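Local coordinates for extracellular solute-binding protein family 1 (Arthrobacter chlorophenolicus, PDB 4R2F) that binds the disaccharide laminaribiose and probably hands it, as an extracellular solute-binding protein, to a membrane sugar transporter, at residues P157-K162 with L278-R283; D290-S295 with D363-K368. All coordinates share one frame; numbering follows the deposited sequence. Where two conformers were deposited one is given.

Interaction 1: P157-K162 with L278-R283; sequences PLWYRK and LGVPER
Val280 lays its CG2 methyl on one face of the Trp159 indole. The methyl carbon sits 3.4 Å from the centroid of the five-membered ring and 17° off the ring normal, a CH-pi contact over the face. It is displaced toward the rim of the indole, with Val280 CG2 closest to Trp159 NE1 at 3.3 Å. The valine torsion decides which methyl does this: CG1 lies anti to the backbone N (chi1 166°), which turns CG2 to the indole. Trp159 in turn has CG anti to its own carbonyl carbon (chi1 -68°), and the ring stands across the CA-CB-CG plane, its six-membered part reaching the start of the helix. There the Pro281 side chain crosses that of Trp159 at about a right angle, Pro281 CD 3.5 Å from Trp159 CZ3. Farther round, Trp159 CZ2 comes within 3.7 Å of Gly279 N, while Leu278 CA lies at the ring edge, near its plane. Gly279 is the N-cap residue, and its positive phi suits a glycine. The Pro157 ring adds a smaller contact, Pro157 CD to Leu278 N at 3.8 Å. All this is van der Waals packing; the one polar atom of the indole, NE1, makes a weak hydrogen bond to Thr277 O, just before 278-283. A leucine in place of Trp159 would probably take away the face under the Val280 methyl, open a gap beside the Pro281 ring and leave Thr277 O without its weak donor. The contact joins strand 145-161 to the first turn of helix 280-284, with strand 291-294 alongside through Ile291 and Val293, helix 364-373 reaching Trp159 through Asn365, and helix 259-267 through Trp266.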
loop_
_atom_site.group_PDB
_atom_site.type_symbol
_atom_site.label_atom_id
_atom_site.label_comp_id
_atom_site.label_asym_id
_atom_site.label_seq_id
_atom_site.Cartn_x
_atom_site.Cartn_y
_atom_site.Cartn_z
ATOM N N PRO A 157 4.248 -3.698 -7.448
ATOM C CA PRO A 157 4.895 -4.185 -8.641
ATOM C C PRO A 157 4.002 -4.052 -9.862
ATOM O O PRO A 157 2.783 -3.971 -9.751
ATOM C CB PRO A 157 5.163 -5.674 -8.337
ATOM C CG PRO A 157 4.625 -5.928 -6.961
ATOM C CD PRO A 157 3.691 -4.793 -6.645
ATOM N N LEU A 158 4.640 -4.052 -11.018
ATOM C CA LEU A 158 3.957 -4.188 -12.284
ATOM C C LEU A 158 3.874 -5.683 -12.610
ATOM O O LEU A 158 4.776 -6.459 -12.250
ATOM C CB LEU A 158 4.702 -3.423 -13.360
ATOM C CG LEU A 158 4.702 -1.900 -13.168
ATOM C CD1 LEU A 158 5.776 -1.247 -14.011
ATOM C CD2 LEU A 158 3.352 -1.299 -13.508
ATOM N N TRP A 159 2.760 -6.076 -13.207
ATOM C CA TRP A 159 2.471 -7.466 -13.551
ATOM C C TRP A 159 2.016 -7.510 -14.982
ATOM O O TRP A 159 1.505 -6.506 -15.490
ATOM C CB TRP A 159 1.337 -8.037 -12.671
ATOM C CG TRP A 159 1.713 -8.190 -11.249
ATOM C CD1 TRP A 159 1.736 -7.215 -10.317
ATOM C CD2 TRP A 159 2.154 -9.392 -10.589
ATOM N NE1 TRP A 159 2.163 -7.719 -9.117
ATOM C CE2 TRP A 159 2.424 -9.053 -9.255
ATOM C CE3 TRP A 159 2.329 -10.717 -10.996
ATOM C CZ2 TRP A 159 2.870 -9.988 -8.313
ATOM C CZ3 TRP A 159 2.776 -11.644 -10.068
ATOM C CH2 TRP A 159 3.031 -11.278 -8.738
ATOM N N TYR A 160 2.151 -8.688 -15.602
ATOM C CA TYR A 160 1.643 -8.911 -16.939
ATOM C C TYR A 160 1.161 -10.325 -17.109
ATOM O O TYR A 160 1.531 -11.227 -16.352
ATOM C CB TYR A 160 2.690 -8.579 -18.012
ATOM C CG TYR A 160 3.843 -9.556 -18.181
ATOM C CD1 TYR A 160 4.874 -9.628 -17.244
ATOM C CD2 TYR A 160 3.954 -10.341 -19.321
ATOM C CE1 TYR A 160 5.949 -10.501 -17.406
ATOM C CE2 TYR A 160 5.029 -11.214 -19.501
ATOM C CZ TYR A 160 6.035 -11.289 -18.549
ATOM O OH TYR A 160 7.093 -12.157 -18.728
ATOM N N ARG A 161 0.323 -10.516 -18.111
ATOM C CA ARG A 161 -0.135 -11.839 -18.456
ATOM C C ARG A 161 0.525 -12.214 -19.785
ATOM O O ARG A 161 0.283 -11.595 -20.822
ATOM C CB ARG A 161 -1.656 -11.867 -18.522
ATOM C CG ARG A 161 -2.245 -13.233 -18.792
ATOM C CD ARG A 161 -3.770 -13.175 -18.814
ATOM N NE ARG A 161 -4.433 -13.405 -17.514
ATOM C CZ ARG A 161 -4.617 -14.600 -16.931
ATOM N NH1 ARG A 161 -5.269 -14.704 -15.780
ATOM N NH2 ARG A 161 -4.140 -15.701 -17.477
ATOM N N LYS A 162 1.378 -13.220 -19.739
ATOM C CA LYS A 162 2.159 -13.629 -20.930
ATOM C C LYS A 162 1.301 -13.933 -22.159
ATOM O O LYS A 162 1.624 -13.504 -23.263
ATOM C CB LYS A 162 2.991 -14.857 -20.632
ATOM C CG LYS A 162 3.942 -14.711 -19.461
ATOM C CD LYS A 162 4.793 -15.963 -19.273
ATOM C CE LYS A 162 3.943 -17.206 -19.099
ATOM N NZ LYS A 162 4.627 -18.177 -18.222
ATOM N N LEU A 278 2.230 -7.498 -4.337
ATOM C CA LEU A 278 2.865 -8.793 -4.257
ATOM C C LEU A 278 1.779 -9.866 -4.171
ATOM O O LEU A 278 0.746 -9.651 -3.561
ATOM C CB LEU A 278 3.759 -8.858 -3.030
ATOM C CG LEU A 278 4.501 -10.167 -2.805
ATOM C CD1 LEU A 278 5.786 -9.937 -2.045
ATOM C CD2 LEU A 278 3.622 -11.172 -2.088
ATOM N N GLY A 279 2.015 -11.005 -4.809
ATOM C CA GLY A 279 1.123 -12.178 -4.721
ATOM C C GLY A 279 -0.145 -12.104 -5.533
ATOM O O GLY A 279 -1.136 -12.710 -5.176
ATOM N N VAL A 280 -0.116 -11.401 -6.656
ATOM C CA VAL A 280 -1.316 -11.262 -7.458
ATOM C C VAL A 280 -1.975 -12.595 -7.878
ATOM O O VAL A 280 -3.183 -12.712 -7.768
ATOM C CB VAL A 280 -1.054 -10.393 -8.714
ATOM C CG1 VAL A 280 -2.180 -10.515 -9.738
ATOM C CG2 VAL A 280 -0.848 -8.931 -8.334
ATOM N N PRO A 281 -1.208 -13.596 -8.370
ATOM C CA PRO A 281 -1.889 -14.848 -8.778
ATOM C C PRO A 281 -2.742 -15.470 -7.664
ATOM O O PRO A 281 -3.890 -15.869 -7.893
ATOM C CB PRO A 281 -0.723 -15.772 -9.155
ATOM C CG PRO A 281 0.340 -14.856 -9.620
ATOM C CD PRO A 281 0.217 -13.617 -8.744
ATOM N N GLU A 282 -2.191 -15.471 -6.460
ATOM C CA GLU A 282 -2.833 -16.063 -5.298
ATOM C C GLU A 282 -4.026 -15.192 -4.891
ATOM O O GLU A 282 -5.083 -15.694 -4.551
ATOM C CB GLU A 282 -1.829 -16.177 -4.130
ATOM C CG GLU A 282 -0.579 -17.067 -4.337
ATOM C CD GLU A 282 0.361 -16.710 -5.519
ATOM O OE1 GLU A 282 0.907 -15.569 -5.695
ATOM O OE2 GLU A 282 0.605 -17.651 -6.295
ATOM N N ARG A 283 -3.830 -13.879 -4.920
ATOM C CA ARG A 283 -4.894 -12.926 -4.589
ATOM C C ARG A 283 -6.106 -13.080 -5.496
ATOM O O ARG A 283 -7.220 -13.052 -5.023
ATOM C CB ARG A 283 -4.398 -11.484 -4.665
ATOM C CG ARG A 283 -5.469 -10.442 -4.347
ATOM C CD ARG A 283 -6.177 -10.752 -3.037
ATOM N NE ARG A 283 -7.174 -9.751 -2.683
ATOM C CZ ARG A 283 -8.477 -9.969 -2.708
ATOM N NH1 ARG A 283 -8.949 -11.162 -3.069
ATOM N NH2 ARG A 283 -9.301 -9.004 -2.360
#

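Interaction 2: D290-S295 with D363-K368; sequences DIVVAS and DPNNVK
Lys368 NZ donates to Val293 O over 2.9 Å, approaching from above the carbonyl plane. The same ammonium donates to a water, 3.0 Å from Lys368 NZ, that takes a hydrogen bond from Ser295 N. The lysine gets there stretched: CG is anti to the backbone N (chi1 -175°) and every later torsion stays extended, so the chain runs past Val293, Lys368 CD resting 3.7 Å from Val293 CG1. Its CE lies close to Ser295 OG, a hydroxyl whose polar partner is Glu372 on the same helix. One turn earlier, Asn365 OD1 accepts from Val293 N at 3.1 Å, the N-H pointing almost straight at the oxygen (169°) but meeting it well above the amide plane. Beside this bond, Val293 CG2 packs against Asn365 CB at 3.6 Å. A second water lies 2.9 Å from Asn365 ND2, its donor; the onward link from that water to Ile291 O is modelled too short to be certain. The N-cap residue Asp363 accepts from Asn365 N through OD1. Helix 364-368 runs nearly parallel to strand 291-294, 14° between directions and 8.1 Å between axes at their closest. That strand pairs with 145-161, so Asn365 and Lys368 meet the N-H and C=O of Val293 on its other side; the lysine's charge is likely to polarise that carbonyl and strengthen the hydrogen bond between them.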
loop_
_atom_site.group_PDB
_atom_site.type_symbol
_atom_site.label_atom_id
_atom_site.label_comp_id
_atom_site.label_asym_id
_atom_site.label_seq_id
_atom_site.Cartn_x
_atom_site.Cartn_y
_atom_site.Cartn_z
ATOM N N ASP A 290 0.553 -17.844 -15.719
ATOM C CA ASP A 290 0.432 -16.894 -16.828
ATOM C C ASP A 290 0.622 -15.455 -16.338
ATOM O O ASP A 290 1.102 -14.613 -17.091
ATOM C CB ASP A 290 -0.909 -17.054 -17.548
ATOM C CG ASP A 290 -0.925 -16.426 -18.918
ATOM O OD1 ASP A 290 0.122 -16.322 -19.580
ATOM O OD2 ASP A 290 -2.007 -16.021 -19.366
ATOM N N ILE A 291 0.288 -15.191 -15.075
ATOM C CA ILE A 291 0.430 -13.846 -14.490
ATOM C C ILE A 291 1.766 -13.753 -13.783
ATOM O O ILE A 291 2.015 -14.494 -12.826
ATOM C CB ILE A 291 -0.667 -13.530 -13.463
ATOM C CG1 ILE A 291 -2.046 -13.528 -14.137
ATOM C CG2 ILE A 291 -0.379 -12.182 -12.814
ATOM C CD1 ILE A 291 -3.192 -13.526 -13.144
ATOM N N VAL A 292 2.594 -12.813 -14.238
ATOM C CA VAL A 292 4.005 -12.728 -13.880
ATOM C C VAL A 292 4.444 -11.291 -13.573
ATOM O O VAL A 292 3.930 -10.320 -14.156
ATOM C CB VAL A 292 4.854 -13.288 -15.059
ATOM C CG1 VAL A 292 6.339 -13.030 -14.870
ATOM C CG2 VAL A 292 4.572 -14.778 -15.228
ATOM N N VAL A 293 5.403 -11.154 -12.667
ATOM C CA VAL A 293 5.966 -9.808 -12.348
ATOM C C VAL A 293 6.754 -9.271 -13.526
ATOM O O VAL A 293 7.554 -9.995 -14.125
ATOM C CB VAL A 293 6.834 -9.854 -11.075
ATOM C CG1 VAL A 293 7.563 -8.533 -10.841
ATOM C CG2 VAL A 293 5.959 -10.173 -9.874
ATOM N N ALA A 294 6.485 -8.016 -13.880
ATOM C CA ALA A 294 7.224 -7.323 -14.943
ATOM C C ALA A 294 8.325 -6.459 -14.322
ATOM O O ALA A 294 8.207 -6.029 -13.175
ATOM C CB ALA A 294 6.271 -6.457 -15.778
ATOM N N SER A 295 9.379 -6.174 -15.083
ATOM C CA SER A 295 10.448 -5.305 -14.567
ATOM C C SER A 295 9.962 -3.865 -14.457
ATOM O O SER A 295 9.119 -3.435 -15.246
ATOM C CB SER A 295 11.683 -5.368 -15.468
ATOM O OG SER A 295 12.280 -6.667 -15.403
ATOM N N ASP A 363 9.184 -18.815 -4.794
ATOM C CA ASP A 363 8.321 -18.107 -5.746
ATOM C C ASP A 363 9.129 -17.016 -6.450
ATOM O O ASP A 363 9.483 -16.001 -5.834
ATOM C CB ASP A 363 7.117 -17.516 -5.007
ATOM C CG ASP A 363 6.138 -16.803 -5.922
ATOM O OD1 ASP A 363 6.480 -16.544 -7.107
ATOM O OD2 ASP A 363 5.008 -16.501 -5.443
ATOM N N PRO A 364 9.409 -17.211 -7.742
ATOM C CA PRO A 364 10.271 -16.269 -8.434
ATOM C C PRO A 364 9.688 -14.858 -8.539
ATOM O O PRO A 364 10.444 -13.903 -8.674
ATOM C CB PRO A 364 10.423 -16.887 -9.822
ATOM C CG PRO A 364 9.211 -17.730 -10.011
ATOM C CD PRO A 364 8.896 -18.257 -8.650
ATOM N N ASN A 365 8.366 -14.727 -8.510
ATOM C CA ASN A 365 7.766 -13.399 -8.456
ATOM C C ASN A 365 8.206 -12.630 -7.232
ATOM O O ASN A 365 8.481 -11.449 -7.332
ATOM C CB ASN A 365 6.254 -13.482 -8.494
ATOM C CG ASN A 365 5.749 -13.927 -9.838
ATOM O OD1 ASN A 365 6.283 -13.521 -10.882
ATOM N ND2 ASN A 365 4.705 -14.738 -9.833
ATOM N N ASN A 366 8.268 -13.297 -6.084
ATOM C CA ASN A 366 8.687 -12.648 -4.859
ATOM C C ASN A 366 10.133 -12.216 -4.976
ATOM O O ASN A 366 10.496 -11.113 -4.560
ATOM C CB ASN A 366 8.561 -13.565 -3.641
ATOM C CG ASN A 366 7.120 -13.886 -3.257
ATOM O OD1 ASN A 366 6.151 -13.193 -3.594
ATOM N ND2 ASN A 366 6.991 -14.926 -2.477
ATOM N N VAL A 367 10.973 -13.095 -5.510
ATOM C CA VAL A 367 12.389 -12.757 -5.682
ATOM C C VAL A 367 12.586 -11.574 -6.621
ATOM O O VAL A 367 13.415 -10.687 -6.358
ATOM C CB VAL A 367 13.215 -13.968 -6.155
ATOM C CG1 VAL A 367 14.613 -13.548 -6.589
ATOM C CG2 VAL A 367 13.297 -14.988 -5.023
ATOM N N LYS A 368 11.821 -11.535 -7.706
ATOM C CA LYS A 368 11.953 -10.418 -8.639
ATOM C C LYS A 368 11.572 -9.069 -7.984
ATOM O O LYS A 368 12.196 -8.028 -8.231
ATOM C CB LYS A 368 11.111 -10.687 -9.859
ATOM C CG LYS A 368 11.260 -9.647 -10.954
ATOM C CD LYS A 368 10.634 -10.166 -12.231
ATOM C CE LYS A 368 10.816 -9.197 -13.362
ATOM N NZ LYS A 368 10.390 -9.768 -14.660
HETATM O O HOH W 1 3.324 -16.318 -11.768
HETATM O O HOH W 2 9.743 -8.358 -17.228
#

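How the interactions relate
Interactions 1 and 2 have centres about 7 Å apart and meet directly. Strands 145-161 and 291-294 are antiparallel neighbours in one mixed sheet, joined by probable backbone hydrogen bonds between Tyr160 N and Val292 O and between Ala294 N and Leu158 O. Trp159 also packs on Val293, so one indole serves both contacts. Along the chain they come in series: interaction 1 closes at helix 280-284, strand 291-294 follows next, and helix 364-373 completes interaction 2. Helix 280-284, next to strand 291-294 in the chain, and the later helix 364-373 both pack against this pair of strands. In interaction 1 the Val280 side chain lies about 9 Å from a bound glucose unit.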